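Local atomic coordinates of pantothenate kinase (Coxiella burnetii, PDB entry 3TQC), a protein that catalyses the ATP-dependent phosphorylation of (R)-pantothenate to 4'-phosphopantothenate, the first of five steps from pantothenate to coenzyme A. Residues 203-211 against 293-301. Residues are numbered along the deposited sequence; the frame is centred on the assembly and turned at random.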
# COMPACT_ATOMS: atom_id res chain seq x y z
N GLU B 203 -3.39 9.15 12.60
CA GLU B 203 -4.72 8.62 12.92
C GLU B 203 -5.79 9.38 12.17
O GLU B 203 -5.71 10.59 11.99
CB GLU B 203 -5.01 8.66 14.42
CG GLU B 203 -4.74 10.00 15.05
CD GLU B 203 -5.76 10.41 16.09
OE1 GLU B 203 -6.97 10.46 15.76
OE2 GLU B 203 -5.35 10.76 17.21
N GLY B 204 -6.80 8.64 11.73
CA GLY B 204 -8.02 9.22 11.20
C GLY B 204 -8.90 8.18 10.54
O GLY B 204 -8.45 7.11 10.17
N LEU B 205 -10.16 8.55 10.36
CA LEU B 205 -11.16 7.70 9.70
C LEU B 205 -10.70 7.16 8.33
O LEU B 205 -11.00 6.02 7.98
CB LEU B 205 -12.45 8.52 9.45
CG LEU B 205 -13.09 9.26 10.63
CD1 LEU B 205 -14.37 9.97 10.23
CD2 LEU B 205 -13.36 8.30 11.79
N ASN B 206 -9.98 7.98 7.58
CA ASN B 206 -9.91 7.84 6.12
C ASN B 206 -8.59 7.37 5.58
O ASN B 206 -8.37 7.45 4.37
CB ASN B 206 -10.24 9.19 5.48
CG ASN B 206 -9.31 10.31 5.95
OD1 ASN B 206 -8.75 10.24 7.04
ND2 ASN B 206 -9.17 11.36 5.15
N ILE B 207 -7.69 6.90 6.44
CA ILE B 207 -6.30 6.71 6.01
C ILE B 207 -6.09 5.51 5.11
O ILE B 207 -5.03 5.40 4.48
CB ILE B 207 -5.34 6.62 7.19
CG1 ILE B 207 -5.73 5.48 8.12
CG2 ILE B 207 -5.27 7.94 7.89
CD1 ILE B 207 -4.58 4.97 8.98
N LEU B 208 -7.06 4.60 5.08
CA LEU B 208 -6.98 3.39 4.28
C LEU B 208 -7.77 3.51 2.97
O LEU B 208 -7.80 2.58 2.16
CB LEU B 208 -7.50 2.21 5.09
CG LEU B 208 -6.74 2.00 6.39
CD1 LEU B 208 -7.19 0.76 7.13
CD2 LEU B 208 -5.25 1.94 6.10
N GLN B 209 -8.40 4.66 2.77
CA GLN B 209 -9.20 4.89 1.59
C GLN B 209 -8.36 5.28 0.40
O GLN B 209 -7.15 5.47 0.51
CB GLN B 209 -10.21 6.00 1.87
CG GLN B 209 -11.19 5.67 2.97
CD GLN B 209 -12.05 6.87 3.35
OE1 GLN B 209 -12.01 7.91 2.69
NE2 GLN B 209 -12.81 6.73 4.42
N THR B 210 -9.01 5.41 -0.75
CA THR B 210 -8.39 5.90 -1.96
C THR B 210 -8.99 7.25 -2.30
O THR B 210 -10.04 7.62 -1.77
CB THR B 210 -8.66 4.95 -3.12
OG1 THR B 210 -10.07 4.72 -3.20
CG2 THR B 210 -7.95 3.62 -2.91
N GLY B 211 -8.32 7.96 -3.20
CA GLY B 211 -8.81 9.25 -3.67
C GLY B 211 -9.88 9.09 -4.74
O GLY B 211 -10.07 7.99 -5.29
N ASN B 293 -17.24 3.71 4.10
CA ASN B 293 -15.91 4.26 3.82
C ASN B 293 -14.75 3.79 4.70
O ASN B 293 -13.60 4.01 4.35
CB ASN B 293 -15.98 5.78 3.90
CG ASN B 293 -17.13 6.34 3.09
OD1 ASN B 293 -18.02 6.99 3.64
ND2 ASN B 293 -17.12 6.08 1.80
N ILE B 294 -15.05 3.17 5.83
CA ILE B 294 -14.01 2.82 6.78
C ILE B 294 -13.83 1.31 6.78
O ILE B 294 -12.79 0.81 6.38
CB ILE B 294 -14.35 3.33 8.19
CG1 ILE B 294 -14.67 4.83 8.13
CG2 ILE B 294 -13.19 3.02 9.17
CD1 ILE B 294 -14.97 5.49 9.48
N LEU B 295 -14.88 0.60 7.17
CA LEU B 295 -14.86 -0.86 7.32
C LEU B 295 -14.50 -1.62 6.04
O LEU B 295 -13.83 -2.65 6.10
CB LEU B 295 -16.22 -1.34 7.83
CG LEU B 295 -16.30 -2.72 8.47
CD1 LEU B 295 -15.36 -2.82 9.67
CD2 LEU B 295 -17.75 -3.05 8.87
N PRO B 296 -14.95 -1.14 4.87
CA PRO B 296 -14.54 -1.80 3.64
C PRO B 296 -13.04 -1.88 3.42
O PRO B 296 -12.58 -2.73 2.68
CB PRO B 296 -15.18 -0.93 2.56
CG PRO B 296 -16.39 -0.41 3.21
CD PRO B 296 -15.99 -0.13 4.61
N TYR B 297 -12.28 -0.99 4.05
CA TYR B 297 -10.83 -0.98 3.86
C TYR B 297 -10.10 -1.60 5.05
O TYR B 297 -8.88 -1.60 5.09
CB TYR B 297 -10.35 0.45 3.57
CG TYR B 297 -10.95 0.98 2.30
CD1 TYR B 297 -10.44 0.60 1.07
CD2 TYR B 297 -12.08 1.81 2.32
CE1 TYR B 297 -11.01 1.06 -0.12
CE2 TYR B 297 -12.65 2.28 1.14
CZ TYR B 297 -12.11 1.90 -0.08
OH TYR B 297 -12.67 2.35 -1.26
N LYS B 298 -10.85 -2.18 5.99
CA LYS B 298 -10.26 -2.77 7.19
C LYS B 298 -9.12 -3.74 6.86
O LYS B 298 -8.06 -3.76 7.52
CB LYS B 298 -11.34 -3.50 8.01
CG LYS B 298 -10.83 -4.13 9.30
CD LYS B 298 -11.89 -4.94 10.05
CE LYS B 298 -12.24 -6.22 9.31
NZ LYS B 298 -12.69 -7.26 10.24
N ASN B 299 -9.34 -4.56 5.84
CA ASN B 299 -8.40 -5.62 5.52
C ASN B 299 -7.15 -5.10 4.83
O ASN B 299 -6.27 -5.88 4.49
CB ASN B 299 -9.09 -6.72 4.72
CG ASN B 299 -10.13 -7.48 5.56
OD1 ASN B 299 -10.08 -7.46 6.80
ND2 ASN B 299 -11.07 -8.14 4.90
N ARG B 300 -7.05 -3.79 4.64
CA ARG B 300 -5.80 -3.23 4.13
C ARG B 300 -4.76 -3.03 5.25
O ARG B 300 -3.62 -2.81 4.96
CB ARG B 300 -6.02 -1.90 3.42
CG ARG B 300 -6.91 -1.98 2.21
CD ARG B 300 -6.78 -0.71 1.38
NE ARG B 300 -5.40 -0.53 0.92
CZ ARG B 300 -4.74 0.62 0.85
NH1 ARG B 300 -5.33 1.76 1.21
NH2 ARG B 300 -3.47 0.62 0.44
N ALA B 301 -5.20 -3.10 6.50
CA ALA B 301 -4.35 -2.87 7.66
C ALA B 301 -3.41 -4.02 7.87
O ALA B 301 -3.75 -5.17 7.59
CB ALA B 301 -5.20 -2.69 8.90
O HOH W 1 -5.04 4.80 1.78
O HOH W 2 -11.75 4.95 -1.30
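Arg300 NH1 donates to Leu208 O at 2.8 Å; the oxygen lies in the guanidinium plane, while the nitrogen stands above the carbonyl plane, 50° out of it. The same NH1 gives a second bond, 3.1 Å long, to water 1, which in turn donates to Ile207 O and Gln209 O, so one arginine end and one water gather three successive carbonyls of the loop. A bend at chi3 (61°) turns the NH1 edge of the guanidinium toward the loop. Its other nitrogens are held too: NH2 by Ser224, and NE by a salt bridge to Asp225 of the second subunit. Tyr297 carries the middle of the contact. Gln209 CA sits 4.2 Å from the ring centroid, almost on the normal, a CH-pi contact over one face, and the phenol OH reaches Thr210 N through water 2. Leu208 CB packs on Tyr297 CB at 3.7 Å. The extended Gln209 chain carries NE2 to Asn293 O, a weak, bent bond of 2.8 Å. Beyond it, Ile294 CD1 meets Leu205 CB at 3.9 Å. Within the P-loop kinase fold, the contact thus ties the loop leaving strand 199-203, where Leu205 touches Val101, predicted to bind ATP, to the 3-10 continuation of helix 271-294, with Leu208 resting on strand 93-99, Ile294 and Ala301 on strand 229-234, and Phe222 of the second subunit against Thr210 and Arg300.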